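Local coordinates for protein MgGH51 (Meripilus giganteus, PDB 6ZPV) that probably hydrolyses terminal alpha-L-arabinofuranosyl linkages in arabinose-bearing polysaccharides, as a fungal glycoside hydrolase of family GH51, at residues A35-N40 with L197-F202; N231-Q236 with A288-Y293; A559-F564 with T611-A616. One frame throughout, in Å; residues are numbered along the deposited sequence.

Contact 1 of 3, residues A35-N40 with L197-F202; sequences AELLQN and LFPPTF
Residues A35-L38 and L197-T201 run nearly antiparallel to each other in a loop-to-strand contact, at the place where the chain passes from the (beta/alpha)8 barrel into a beta-sandwich and returns from it. The outgoing segment follows helix 29-33; the returning one is the end of strand 189-198. E36 shows how one carboxylate can join two chain segments. Its CG lies anti to the backbone N (chi1 170°) and the chain then bends at chi2, which brings the acid back over its own loop. OE2 takes the amide N of L197 on its syn side at 2.9 Å, almost straight at 174°, while its anti lone pair receives L38 N from the same loop. OE1 turns to S196 and to R41, a hydrogen bond and a salt bridge. The backbone adds L37 N to L197 O, 2.9 Å. E36 N and A35 C lie above one face of the F198 ring, near its rim, and the carboxylate stands almost perpendicular to that ring. Apolar packing surrounds this polar centre: A35 CB sits by F198, L38 CG rests on L197 CB at 3.7 Å, and L37 CD1 touches both L197 CD2, at 3.9 Å, and P199 CD, at 3.8 Å.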
ATOM      1  N   ALA A  35     -10.454  -4.997   0.569  1.00 10.25           N
ATOM      2  CA  ALA A  35     -11.635  -4.813   1.469  1.00 11.12           C
ATOM      3  C   ALA A  35     -12.130  -6.081   2.156  1.00 11.32           C
ATOM      4  O   ALA A  35     -13.000  -5.965   3.025  1.00 11.49           O
ATOM      5  CB  ALA A  35     -12.764  -4.188   0.674  1.00 11.53           C
ATOM      6  N   GLU A  36     -11.638  -7.262   1.788  1.00 10.35           N
ATOM      7  CA  GLU A  36     -12.087  -8.502   2.419  1.00 10.87           C
ATOM      8  C   GLU A  36     -12.024  -8.396   3.927  1.00 11.03           C
ATOM      9  O   GLU A  36     -10.976  -7.976   4.515  1.00 11.49           O
ATOM     10  CB  GLU A  36     -11.191  -9.652   1.943  1.00 11.15           C
ATOM     11  CG  GLU A  36     -11.374 -10.949   2.696  1.00 10.75           C
ATOM     12  CD  GLU A  36     -12.752 -11.597   2.479  1.00 11.00           C
ATOM     13  OE1 GLU A  36     -13.039 -11.918   1.284  1.00 11.15           O
ATOM     14  OE2 GLU A  36     -13.515 -11.739   3.445  1.00 11.51           O
ATOM     15  N   LEU A  37     -13.041  -8.862   4.630  1.00 10.82           N
ATOM     16  CA  LEU A  37     -13.141  -8.744   6.089  1.00 11.51           C
ATOM     17  C   LEU A  37     -12.781 -10.012   6.836  1.00 11.28           C
ATOM     18  O   LEU A  37     -12.540  -9.920   8.069  1.00 11.90           O
ATOM     19  CB  LEU A  37     -14.602  -8.349   6.436  1.00 11.81           C
ATOM     20  CG  LEU A  37     -14.995  -6.990   5.913  1.00 12.11           C
ATOM     21  CD1 LEU A  37     -16.481  -6.732   6.058  1.00 12.78           C
ATOM     22  CD2 LEU A  37     -14.186  -5.891   6.577  1.00 14.17           C
ATOM     23  N   LEU A  38     -12.786 -11.164   6.192  1.00 10.89           N
ATOM     24  CA  LEU A  38     -12.492 -12.419   6.861  1.00 11.50           C
ATOM     25  C   LEU A  38     -10.996 -12.733   6.779  1.00 10.91           C
ATOM     26  O   LEU A  38     -10.434 -12.698   5.681  1.00 11.89           O
ATOM     27  CB  LEU A  38     -13.287 -13.589   6.295  1.00 11.55           C
ATOM     28  CG  LEU A  38     -14.784 -13.356   6.165  1.00 11.23           C
ATOM     29  CD1 LEU A  38     -15.471 -14.593   5.653  1.00 12.30           C
ATOM     30  CD2 LEU A  38     -15.409 -12.914   7.470  1.00 11.79           C
ATOM     31  N   GLN A  39     -10.373 -13.042   7.887  1.00 11.28           N
ATOM     32  CA  GLN A  39      -8.952 -13.413   7.947  1.00 11.29           C
ATOM     33  C   GLN A  39      -8.855 -14.928   7.708  1.00 11.32           C
ATOM     34  O   GLN A  39      -9.683 -15.686   8.174  1.00 11.85           O
ATOM     35  CB  GLN A  39      -8.318 -12.947   9.239  1.00 11.68           C
ATOM     36  CG  GLN A  39      -6.875 -13.318   9.372  1.00 13.12           C
ATOM     37  CD  GLN A  39      -6.158 -12.716  10.555  1.00 14.66           C
ATOM     38  OE1 GLN A  39      -6.800 -12.194  11.556  1.00 16.68           O
ATOM     39  NE2 GLN A  39      -4.879 -12.818  10.553  1.00 15.31           N
ATOM     40  N   ASN A  40      -7.830 -15.359   6.988  1.00 11.49           N
ATOM     41  CA  ASN A  40      -7.642 -16.792   6.727  1.00 11.71           C
ATOM     42  C   ASN A  40      -8.913 -17.362   6.054  1.00 11.39           C
ATOM     43  O   ASN A  40      -9.432 -18.435   6.449  1.00 11.37           O
ATOM     44  CB  ASN A  40      -7.247 -17.541   8.014  1.00 12.55           C
ATOM     45  CG  ASN A  40      -6.899 -19.001   7.819  1.00 11.70           C
ATOM     46  OD1 ASN A  40      -6.460 -19.408   6.715  1.00 12.10           O
ATOM     47  ND2 ASN A  40      -7.011 -19.787   8.904  1.00 12.73           N
ATOM     48  N   LEU A 197     -16.327 -12.114   2.965  1.00 10.93           N
ATOM     49  CA  LEU A 197     -17.247 -11.083   3.383  1.00 11.16           C
ATOM     50  C   LEU A 197     -16.695  -9.727   2.977  1.00 10.98           C
ATOM     51  O   LEU A 197     -15.602  -9.357   3.429  1.00 11.56           O
ATOM     52  CB  LEU A 197     -17.496 -11.117   4.903  1.00 12.07           C
ATOM     53  CG  LEU A 197     -18.521 -10.107   5.408  1.00 12.45           C
ATOM     54  CD1 LEU A 197     -19.928 -10.459   5.006  1.00 13.30           C
ATOM     55  CD2 LEU A 197     -18.448  -9.932   6.915  1.00 13.12           C
ATOM     56  N   PHE A 198     -17.436  -9.019   2.140  1.00 11.47           N
ATOM     57  CA  PHE A 198     -17.034  -7.676   1.691  1.00 11.43           C
ATOM     58  C   PHE A 198     -17.998  -6.613   2.147  1.00 11.44           C
ATOM     59  O   PHE A 198     -19.226  -6.819   2.076  1.00 12.74           O
ATOM     60  CB  PHE A 198     -16.934  -7.578   0.154  1.00 11.86           C
ATOM     61  CG  PHE A 198     -15.581  -7.906  -0.415  1.00 11.27           C
ATOM     62  CD1 PHE A 198     -15.051  -9.181  -0.315  1.00 12.30           C
ATOM     63  CD2 PHE A 198     -14.811  -6.964  -1.033  1.00 12.04           C
ATOM     64  CE1 PHE A 198     -13.797  -9.471  -0.821  1.00 12.37           C
ATOM     65  CE2 PHE A 198     -13.563  -7.229  -1.542  1.00 12.16           C
ATOM     66  CZ  PHE A 198     -13.080  -8.524  -1.434  1.00 11.74           C
ATOM     67  N   PRO A 199     -17.499  -5.445   2.560  1.00 11.42           N
ATOM     68  CA  PRO A 199     -18.315  -4.246   2.693  1.00 12.14           C
ATOM     69  C   PRO A 199     -18.487  -3.596   1.334  1.00 12.08           C
ATOM     70  O   PRO A 199     -17.888  -4.052   0.351  1.00 12.56           O
ATOM     71  CB  PRO A 199     -17.408  -3.374   3.592  1.00 12.55           C
ATOM     72  CG  PRO A 199     -16.014  -3.644   3.010  1.00 12.41           C
ATOM     73  CD  PRO A 199     -16.052  -5.112   2.606  1.00 11.81           C
ATOM     74  N   PRO A 200     -19.217  -2.469   1.219  1.00 13.47           N
ATOM     75  CA  PRO A 200     -19.145  -1.679   0.014  1.00 14.24           C
ATOM     76  C   PRO A 200     -17.687  -1.341  -0.290  1.00 14.01           C
ATOM     77  O   PRO A 200     -16.926  -1.038   0.642  1.00 15.10           O
ATOM     78  CB  PRO A 200     -20.013  -0.404   0.365  1.00 15.69           C
ATOM     79  CG  PRO A 200     -20.939  -0.900   1.445  1.00 16.64           C
ATOM     80  CD  PRO A 200     -20.097  -1.863   2.260  1.00 14.90           C
ATOM     81  N   THR A 201     -17.308  -1.250  -1.552  1.00 13.42           N
ATOM     82  CA  THR A 201     -15.921  -1.003  -1.932  1.00 12.81           C
ATOM     83  C   THR A 201     -15.724   0.365  -2.575  1.00 12.65           C
ATOM     84  O   THR A 201     -16.671   0.957  -3.110  1.00 13.46           O
ATOM     85  CB  THR A 201     -15.441  -2.125  -2.846  1.00 12.91           C
ATOM     86  OG1 THR A 201     -16.294  -2.167  -3.978  1.00 14.39           O
ATOM     87  CG2 THR A 201     -15.318  -3.453  -2.146  1.00 13.84           C
ATOM     88  N   PHE A 202     -14.491   0.815  -2.599  1.00 12.65           N
ATOM     89  CA  PHE A 202     -14.115   2.046  -3.340  1.00 12.77           C
ATOM     90  C   PHE A 202     -14.563   1.915  -4.786  1.00 12.47           C
ATOM     91  O   PHE A 202     -14.273   0.903  -5.459  1.00 12.46           O
ATOM     92  CB  PHE A 202     -12.605   2.201  -3.208  1.00 12.47           C
ATOM     93  CG  PHE A 202     -12.040   3.442  -3.829  1.00 12.00           C
ATOM     94  CD1 PHE A 202     -12.344   4.709  -3.342  1.00 13.40           C
ATOM     95  CD2 PHE A 202     -11.187   3.372  -4.931  1.00 13.27           C
ATOM     96  CE1 PHE A 202     -11.780   5.845  -3.891  1.00 13.92           C
ATOM     97  CE2 PHE A 202     -10.648   4.527  -5.454  1.00 13.73           C
ATOM     98  CZ  PHE A 202     -10.943   5.761  -4.966  1.00 15.10           C
TER

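Contact 2 of 3, residues N231-Q236 with A288-Y293; sequences NNLEGQ and AVWAGY
W290 and E234 meet through a single indole hydrogen bond, an instance of an aromatic N-H bonded to a backbone carbonyl of another segment. A chi1 of -167° turns the indole away from its own backbone N and across to the other segment, where NE1 donates to E234 O at 2.9 Å. The bond is bent, 148° at the hydrogen, and the donor is tilted from the carbonyl plane. CD1, next to NE1 on the ring, comes to 3.4 Å from L233 O, near the ring plane. The backbone of its own segment lies over one indole face near the rim, G292 N 3.3 Å above the plane. In L233 a trans chi1 (174°) directs the branched end at the strand, and CD2 reaches A288 CB at 3.8 Å. N231-Q236 lies in the loop after strand 224-227, and A288-Y293 runs off the end of the adjacent parallel strand 284-289, at the C-terminal end of a (beta/alpha)8 barrel, the end that carries the active site in this clan. The extended chain of E234 brings OE1 to the ring edge of Y293, 3.5 Å from CD2, while OE2 is bound by N350. R241 makes a cation-pi contact with the indole and the ring of Y308 meets it at an angle, both being residues that also line a glycan site. Cut back to an alanine, W290 would probably leave E234 O without its indole donor and R241 without its aromatic partner.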
ATOM      1  N   ASN A 231      10.328  -5.930  -0.328  1.00 10.87           N
ATOM      2  CA  ASN A 231      10.702  -7.302  -0.001  1.00 10.68           C
ATOM      3  C   ASN A 231       9.613  -8.290  -0.367  1.00 10.37           C
ATOM      4  O   ASN A 231       9.920  -9.440  -0.729  1.00 10.57           O
ATOM      5  CB  ASN A 231      11.000  -7.443   1.472  1.00 11.50           C
ATOM      6  CG  ASN A 231      12.361  -6.944   1.888  1.00 12.23           C
ATOM      7  OD1 ASN A 231      13.077  -6.336   1.070  1.00 12.41           O
ATOM      8  ND2 ASN A 231      12.793  -7.259   3.098  1.00 15.66           N
ATOM      9  N   ASN A 232       8.337  -7.907  -0.266  1.00 10.25           N
ATOM     10  CA  ASN A 232       7.245  -8.874  -0.526  1.00 10.43           C
ATOM     11  C   ASN A 232       7.208  -9.353  -1.978  1.00 10.35           C
ATOM     12  O   ASN A 232       6.535 -10.340  -2.267  1.00 10.97           O
ATOM     13  CB  ASN A 232       5.888  -8.289  -0.149  1.00 10.12           C
ATOM     14  CG  ASN A 232       4.889  -9.329   0.307  1.00 10.08           C
ATOM     15  OD1 ASN A 232       5.215 -10.145   1.193  1.00 11.20           O
ATOM     16  ND2 ASN A 232       3.717  -9.345  -0.323  1.00 11.09           N
ATOM     17  N   LEU A 233       7.909  -8.691  -2.901  1.00  9.98           N
ATOM     18  CA  LEU A 233       8.074  -9.209  -4.270  1.00 10.21           C
ATOM     19  C   LEU A 233       8.918 -10.466  -4.299  1.00  9.83           C
ATOM     20  O   LEU A 233       8.739 -11.345  -5.167  1.00 10.60           O
ATOM     21  CB  LEU A 233       8.810  -8.122  -5.092  1.00 11.23           C
ATOM     22  CG  LEU A 233       9.237  -8.479  -6.528  1.00 10.46           C
ATOM     23  CD1 LEU A 233       8.038  -8.541  -7.473  1.00 10.90           C
ATOM     24  CD2 LEU A 233      10.252  -7.459  -7.015  1.00 10.88           C
ATOM     25  N   GLU A 234       9.965 -10.503  -3.460  1.00 11.13           N
ATOM     26  CA  GLU A 234      11.119 -11.362  -3.662  1.00 10.78           C
ATOM     27  C   GLU A 234      10.897 -12.818  -3.289  1.00 11.03           C
ATOM     28  O   GLU A 234      11.527 -13.713  -3.907  1.00 11.73           O
ATOM     29  CB  GLU A 234      12.339 -10.790  -2.957  1.00 11.10           C
ATOM     30  CG  GLU A 234      12.853  -9.510  -3.625  1.00 11.57           C
ATOM     31  CD  GLU A 234      13.929  -8.843  -2.819  1.00 11.40           C
ATOM     32  OE1 GLU A 234      15.165  -9.173  -3.117  1.00 12.26           O
ATOM     33  OE2 GLU A 234      13.639  -8.021  -1.930  1.00 11.63           O
ATOM     34  N   GLY A 235      10.081 -13.070  -2.258  1.00 11.74           N
ATOM     35  CA  GLY A 235      10.046 -14.418  -1.674  1.00 13.14           C
ATOM     36  C   GLY A 235      11.232 -14.711  -0.814  1.00 11.85           C
ATOM     37  O   GLY A 235      12.244 -14.008  -0.864  1.00 11.44           O
ATOM     38  N   GLN A 236      11.121 -15.786  -0.050  1.00 12.23           N
ATOM     39  CA  GLN A 236      12.251 -16.335   0.716  1.00 12.47           C
ATOM     40  C   GLN A 236      13.119 -17.268  -0.161  1.00 12.63           C
ATOM     41  O   GLN A 236      14.296 -17.459   0.145  1.00 14.40           O
ATOM     42  CB  GLN A 236      11.709 -17.041   1.949  1.00 13.01           C
ATOM     43  CG  GLN A 236      12.762 -17.549   2.866  1.00 16.16           C
ATOM     44  CD  GLN A 236      13.646 -16.464   3.472  1.00 17.76           C
ATOM     45  OE1 GLN A 236      13.215 -15.305   3.717  1.00 20.09           O
ATOM     46  NE2 GLN A 236      14.910 -16.811   3.676  1.00 19.25           N
ATOM     47  N   ALA A 288       7.166  -3.420 -10.360  1.00  9.96           N
ATOM     48  CA  ALA A 288       8.342  -4.274 -10.214  1.00  9.97           C
ATOM     49  C   ALA A 288       8.077  -5.657 -10.847  1.00  9.72           C
ATOM     50  O   ALA A 288       6.958  -6.171 -10.855  1.00 10.58           O
ATOM     51  CB  ALA A 288       8.745  -4.432  -8.775  1.00 10.53           C
ATOM     52  N   VAL A 289       9.187  -6.201 -11.378  1.00 10.07           N
ATOM     53  CA  VAL A 289       9.251  -7.598 -11.823  1.00 10.12           C
ATOM     54  C   VAL A 289      10.310  -8.322 -11.006  1.00 10.42           C
ATOM     55  O   VAL A 289      11.375  -7.791 -10.705  1.00 11.20           O
ATOM     56  CB  VAL A 289       9.507  -7.746 -13.331  1.00 10.51           C
ATOM     57  CG1 VAL A 289       8.348  -7.193 -14.117  1.00 10.99           C
ATOM     58  CG2 VAL A 289      10.821  -7.124 -13.807  1.00 10.92           C
ATOM     59  N   TRP A 290      10.014  -9.583 -10.689  1.00 10.12           N
ATOM     60  CA  TRP A 290      10.978 -10.463 -10.025  1.00 10.44           C
ATOM     61  C   TRP A 290      12.161 -10.697 -10.952  1.00 10.88           C
ATOM     62  O   TRP A 290      11.982 -10.872 -12.179  1.00 11.11           O
ATOM     63  CB  TRP A 290      10.256 -11.769  -9.654  1.00 11.13           C
ATOM     64  CG  TRP A 290      11.082 -12.602  -8.704  1.00 10.28           C
ATOM     65  CD1 TRP A 290      11.117 -12.440  -7.343  1.00 10.35           C
ATOM     66  CD2 TRP A 290      11.944 -13.704  -8.987  1.00 10.95           C
ATOM     67  NE1 TRP A 290      11.966 -13.333  -6.765  1.00 10.76           N
ATOM     68  CE2 TRP A 290      12.484 -14.135  -7.759  1.00 10.43           C
ATOM     69  CE3 TRP A 290      12.249 -14.438 -10.145  1.00 11.14           C
ATOM     70  CZ2 TRP A 290      13.330 -15.246  -7.644  1.00 11.70           C
ATOM     71  CZ3 TRP A 290      13.077 -15.535 -10.067  1.00 11.49           C
ATOM     72  CH2 TRP A 290      13.609 -15.950  -8.813  1.00 11.58           C
ATOM     73  N   ALA A 291      13.371 -10.716 -10.385  1.00 10.66           N
ATOM     74  CA  ALA A 291      14.597 -10.620 -11.214  1.00 10.64           C
ATOM     75  C   ALA A 291      15.612 -11.709 -10.901  1.00 10.48           C
ATOM     76  O   ALA A 291      16.786 -11.523 -11.202  1.00 11.37           O
ATOM     77  CB  ALA A 291      15.195  -9.239 -11.107  1.00 12.38           C
ATOM     78  N   GLY A 292      15.187 -12.842 -10.396  1.00 11.42           N
ATOM     79  CA  GLY A 292      16.111 -13.981 -10.205  1.00 12.62           C
ATOM     80  C   GLY A 292      16.801 -14.052  -8.873  1.00 12.82           C
ATOM     81  O   GLY A 292      17.753 -14.822  -8.720  1.00 15.07           O
ATOM     82  N   TYR A 293      16.362 -13.288  -7.881  1.00 12.01           N
ATOM     83  CA  TYR A 293      16.893 -13.294  -6.501  1.00 12.21           C
ATOM     84  C   TYR A 293      15.778 -13.375  -5.494  1.00 11.50           C
ATOM     85  O   TYR A 293      14.733 -12.716  -5.668  1.00 11.82           O
ATOM     86  CB  TYR A 293      17.786 -12.050  -6.258  1.00 12.64           C
ATOM     87  CG  TYR A 293      18.388 -12.015  -4.889  1.00 12.53           C
ATOM     88  CD1 TYR A 293      19.428 -12.853  -4.551  1.00 12.51           C
ATOM     89  CD2 TYR A 293      17.944 -11.142  -3.920  1.00 12.86           C
ATOM     90  CE1 TYR A 293      19.969 -12.837  -3.279  1.00 13.76           C
ATOM     91  CE2 TYR A 293      18.498 -11.093  -2.662  1.00 13.69           C
ATOM     92  CZ  TYR A 293      19.504 -11.962  -2.310  1.00 13.41           C
ATOM     93  OH  TYR A 293      20.111 -11.942  -1.095  1.00 15.07           O
TER

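Contact 3 of 3, residues A559-F564 with T611-A616; sequences AQSLTF and TYNAPA
Q560 pairs with A614 and L562 with Y612, each as a hydrogen-bonded pair of antiparallel strands. Q560 N reaches A614 O at 3.0 Å and A614 N returns to Q560 O at 2.8 Å; L562 N to Y612 O and Y612 N to L562 O repeat the exchange. The non-hydrogen-bonded pairs between and beyond them are joined differently, by water. One water donates to N613 OD1 at 2.7 Å and bonds to S561 OG. A second links T563 OG1, at 2.7 Å, to T611 OG1, at 2.8 Å, two hydroxyls that stand too far apart to bond each other directly. The N613 side chain leaves on the side opposite its backbone N (chi1 -175°), which carries OD1 across toward the neighbouring strand, within 3.5 Å of A559 CB. On the other face, L562, Y612, A614 and F564 form an apolar patch: L562 CD1 packs on A614 CB at 4.0 Å, and the ring edge of F564 comes up to Y612 CB. Beyond this shell, strand 2-4 joins the far side of 560-565, and V3 touches both L562 and F564. The Y612 ring reaches I552, L578 and V580, and its OH is hydrogen-bonded to S620, while L562 lies on L535 and W537. A face of water-bridged polar side chains, backed by this apolar patch packed on a larger antiparallel sheet, fits a beta-sandwich, here that of the C-terminal domain.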
ATOM      1  N   ALA A 559      12.398  29.033  16.142  1.00 18.91           N
ATOM      2  CA  ALA A 559      11.672  29.816  15.111  1.00 17.90           C
ATOM      3  C   ALA A 559      12.670  30.546  14.254  1.00 16.22           C
ATOM      4  O   ALA A 559      13.708  31.035  14.754  1.00 19.68           O
ATOM      5  CB  ALA A 559      10.679  30.781  15.730  1.00 23.37           C
ATOM      6  N   GLN A 560      12.373  30.706  12.976  1.00 15.25           N
ATOM      7  CA  GLN A 560      13.208  31.476  12.063  1.00 16.58           C
ATOM      8  C   GLN A 560      12.341  32.293  11.099  1.00 14.81           C
ATOM      9  O   GLN A 560      11.365  31.731  10.606  1.00 18.16           O
ATOM     10  CB  GLN A 560      14.109  30.531  11.269  1.00 19.42           C
ATOM     11  CG  GLN A 560      14.975  29.628  12.100  1.00 27.06           C
ATOM     12  CD  GLN A 560      16.340  29.863  11.586  1.00 42.19           C
ATOM     13  OE1 GLN A 560      16.703  31.024  11.644  1.00 48.93           O
ATOM     14  NE2 GLN A 560      16.909  28.865  10.895  1.00 46.84           N
ATOM     15  N   SER A 561      12.722  33.505  10.784  1.00 15.01           N
ATOM     16  CA  SER A 561      11.940  34.380   9.893  1.00 14.87           C
ATOM     17  C   SER A 561      12.562  34.386   8.497  1.00 13.66           C
ATOM     18  O   SER A 561      13.804  34.307   8.369  1.00 14.95           O
ATOM     19  CB  SER A 561      11.793  35.835  10.449  1.00 18.93           C
ATOM     20  OG  SER A 561      10.972  35.776  11.612  1.00 24.17           O
ATOM     21  N   LEU A 562      11.715  34.471   7.489  1.00 12.80           N
ATOM     22  CA  LEU A 562      12.107  34.554   6.110  1.00 13.37           C
ATOM     23  C   LEU A 562      11.474  35.781   5.510  1.00 13.37           C
ATOM     24  O   LEU A 562      10.273  35.958   5.618  1.00 14.85           O
ATOM     25  CB  LEU A 562      11.670  33.310   5.326  1.00 12.93           C
ATOM     26  CG  LEU A 562      12.141  31.974   5.936  1.00 12.94           C
ATOM     27  CD1 LEU A 562      11.081  31.385   6.834  1.00 15.01           C
ATOM     28  CD2 LEU A 562      12.515  30.947   4.871  1.00 14.24           C
ATOM     29  N   THR A 563      12.282  36.593   4.838  1.00 13.27           N
ATOM     30  CA  THR A 563      11.804  37.728   4.082  1.00 13.65           C
ATOM     31  C   THR A 563      11.839  37.322   2.599  1.00 13.89           C
ATOM     32  O   THR A 563      12.932  37.186   2.041  1.00 14.77           O
ATOM     33  CB  THR A 563      12.711  38.963   4.298  1.00 15.10           C
ATOM     34  OG1 THR A 563      12.933  39.237   5.698  1.00 17.59           O
ATOM     35  CG2 THR A 563      12.126  40.151   3.556  1.00 16.68           C
ATOM     36  N   PHE A 564      10.668  37.088   2.028  1.00 13.23           N
ATOM     37  CA  PHE A 564      10.568  36.716   0.611  1.00 13.39           C
ATOM     38  C   PHE A 564      10.585  37.945  -0.253  1.00 13.71           C
ATOM     39  O   PHE A 564       9.793  38.883  -0.024  1.00 15.20           O
ATOM     40  CB  PHE A 564       9.310  35.885   0.382  1.00 13.50           C
ATOM     41  CG  PHE A 564       9.422  34.517   0.986  1.00 13.10           C
ATOM     42  CD1 PHE A 564      10.232  33.530   0.389  1.00 13.36           C
ATOM     43  CD2 PHE A 564       8.811  34.216   2.185  1.00 14.18           C
ATOM     44  CE1 PHE A 564      10.353  32.299   1.003  1.00 13.94           C
ATOM     45  CE2 PHE A 564       8.952  32.974   2.771  1.00 15.09           C
ATOM     46  CZ  PHE A 564       9.732  32.014   2.192  1.00 13.42           C
ATOM     47  N   THR A 611       6.950  38.730   4.785  1.00 13.30           N
ATOM     48  CA  THR A 611       7.752  38.043   5.801  1.00 13.32           C
ATOM     49  C   THR A 611       6.935  36.933   6.428  1.00 13.70           C
ATOM     50  O   THR A 611       5.763  37.141   6.751  1.00 16.16           O
ATOM     51  CB  THR A 611       8.264  39.064   6.829  1.00 13.90           C
ATOM     52  OG1 THR A 611       9.039  40.049   6.152  1.00 15.07           O
ATOM     53  CG2 THR A 611       9.031  38.410   7.940  1.00 15.45           C
ATOM     54  N   TYR A 612       7.574  35.793   6.668  1.00 13.74           N
ATOM     55  CA  TYR A 612       6.932  34.666   7.363  1.00 13.32           C
ATOM     56  C   TYR A 612       7.809  34.237   8.533  1.00 13.66           C
ATOM     57  O   TYR A 612       9.035  34.036   8.324  1.00 14.23           O
ATOM     58  CB  TYR A 612       6.711  33.484   6.396  1.00 13.72           C
ATOM     59  CG  TYR A 612       6.071  32.300   7.083  1.00 13.06           C
ATOM     60  CD1 TYR A 612       4.807  32.390   7.639  1.00 13.65           C
ATOM     61  CD2 TYR A 612       6.722  31.086   7.175  1.00 12.76           C
ATOM     62  CE1 TYR A 612       4.227  31.314   8.250  1.00 13.76           C
ATOM     63  CE2 TYR A 612       6.158  29.988   7.779  1.00 12.79           C
ATOM     64  CZ  TYR A 612       4.885  30.108   8.338  1.00 12.54           C
ATOM     65  OH  TYR A 612       4.275  29.054   8.966  1.00 13.60           O
ATOM     66  N   ASN A 613       7.212  34.047   9.699  1.00 13.39           N
ATOM     67  CA  ASN A 613       7.904  33.493  10.851  1.00 14.60           C
ATOM     68  C   ASN A 613       7.610  31.998  10.914  1.00 15.48           C
ATOM     69  O   ASN A 613       6.493  31.603  11.233  1.00 17.65           O
ATOM     70  CB  ASN A 613       7.508  34.174  12.167  1.00 17.79           C
ATOM     71  CG  ASN A 613       8.325  33.665  13.370  1.00 31.08           C
ATOM     72  OD1 ASN A 613       9.330  32.865  13.320  1.00 31.00           O
ATOM     73  ND2 ASN A 613       7.941  34.119  14.555  1.00 47.25           N
ATOM     74  N   ALA A 614       8.589  31.185  10.571  1.00 14.85           N
ATOM     75  CA  ALA A 614       8.447  29.711  10.544  1.00 14.78           C
ATOM     76  C   ALA A 614       8.673  29.156  11.934  1.00 13.96           C
ATOM     77  O   ALA A 614       9.788  29.226  12.443  1.00 15.58           O
ATOM     78  CB  ALA A 614       9.416  29.087   9.582  1.00 15.17           C
ATOM     79  N   PRO A 615       7.637  28.610  12.589  1.00 14.27           N
ATOM     80  CA  PRO A 615       7.832  28.068  13.919  1.00 14.72           C
ATOM     81  C   PRO A 615       8.860  26.963  13.941  1.00 14.21           C
ATOM     82  O   PRO A 615       9.066  26.252  12.931  1.00 14.07           O
ATOM     83  CB  PRO A 615       6.432  27.560  14.375  1.00 14.74           C
ATOM     84  CG  PRO A 615       5.496  28.333  13.500  1.00 16.19           C
ATOM     85  CD  PRO A 615       6.234  28.526  12.184  1.00 14.05           C
ATOM     86  N   ALA A 616       9.482  26.740  15.104  1.00 14.72           N
ATOM     87  CA  ALA A 616      10.239  25.501  15.318  1.00 15.21           C
ATOM     88  C   ALA A 616       9.407  24.290  14.879  1.00 13.62           C
ATOM     89  O   ALA A 616       8.194  24.283  15.078  1.00 14.92           O
ATOM     90  CB  ALA A 616      10.566  25.366  16.793  1.00 17.01           C
TER
HETATM   91  O   HOH W   1      11.482  34.306  13.923  1.00 28.84           O
HETATM   92  O   HOH W   2      11.456  40.790   7.319  1.00 17.48           O

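Overall arrangement
Three parts of the fold solve the same problem of holding distant segments together with different chemistry. Contact 2 is the most buried, joining a loop to the end of a neighbouring barrel strand and its following turn; contact 1 is partly buried, where the barrel's chain crosses to and from one sandwich; contact 3 has one face toward solvent in another, at the far side of the molecule. No secondary-structure element is common to any two, and contacts 1 and 3, whose centres lie about 47 Å apart, flank the chain's centre. Regular backbone pairing and bridging water dominate contact 3, a buried carboxylate directs contact 1, and contact 2 depends on an aromatic N-H with aliphatic packing.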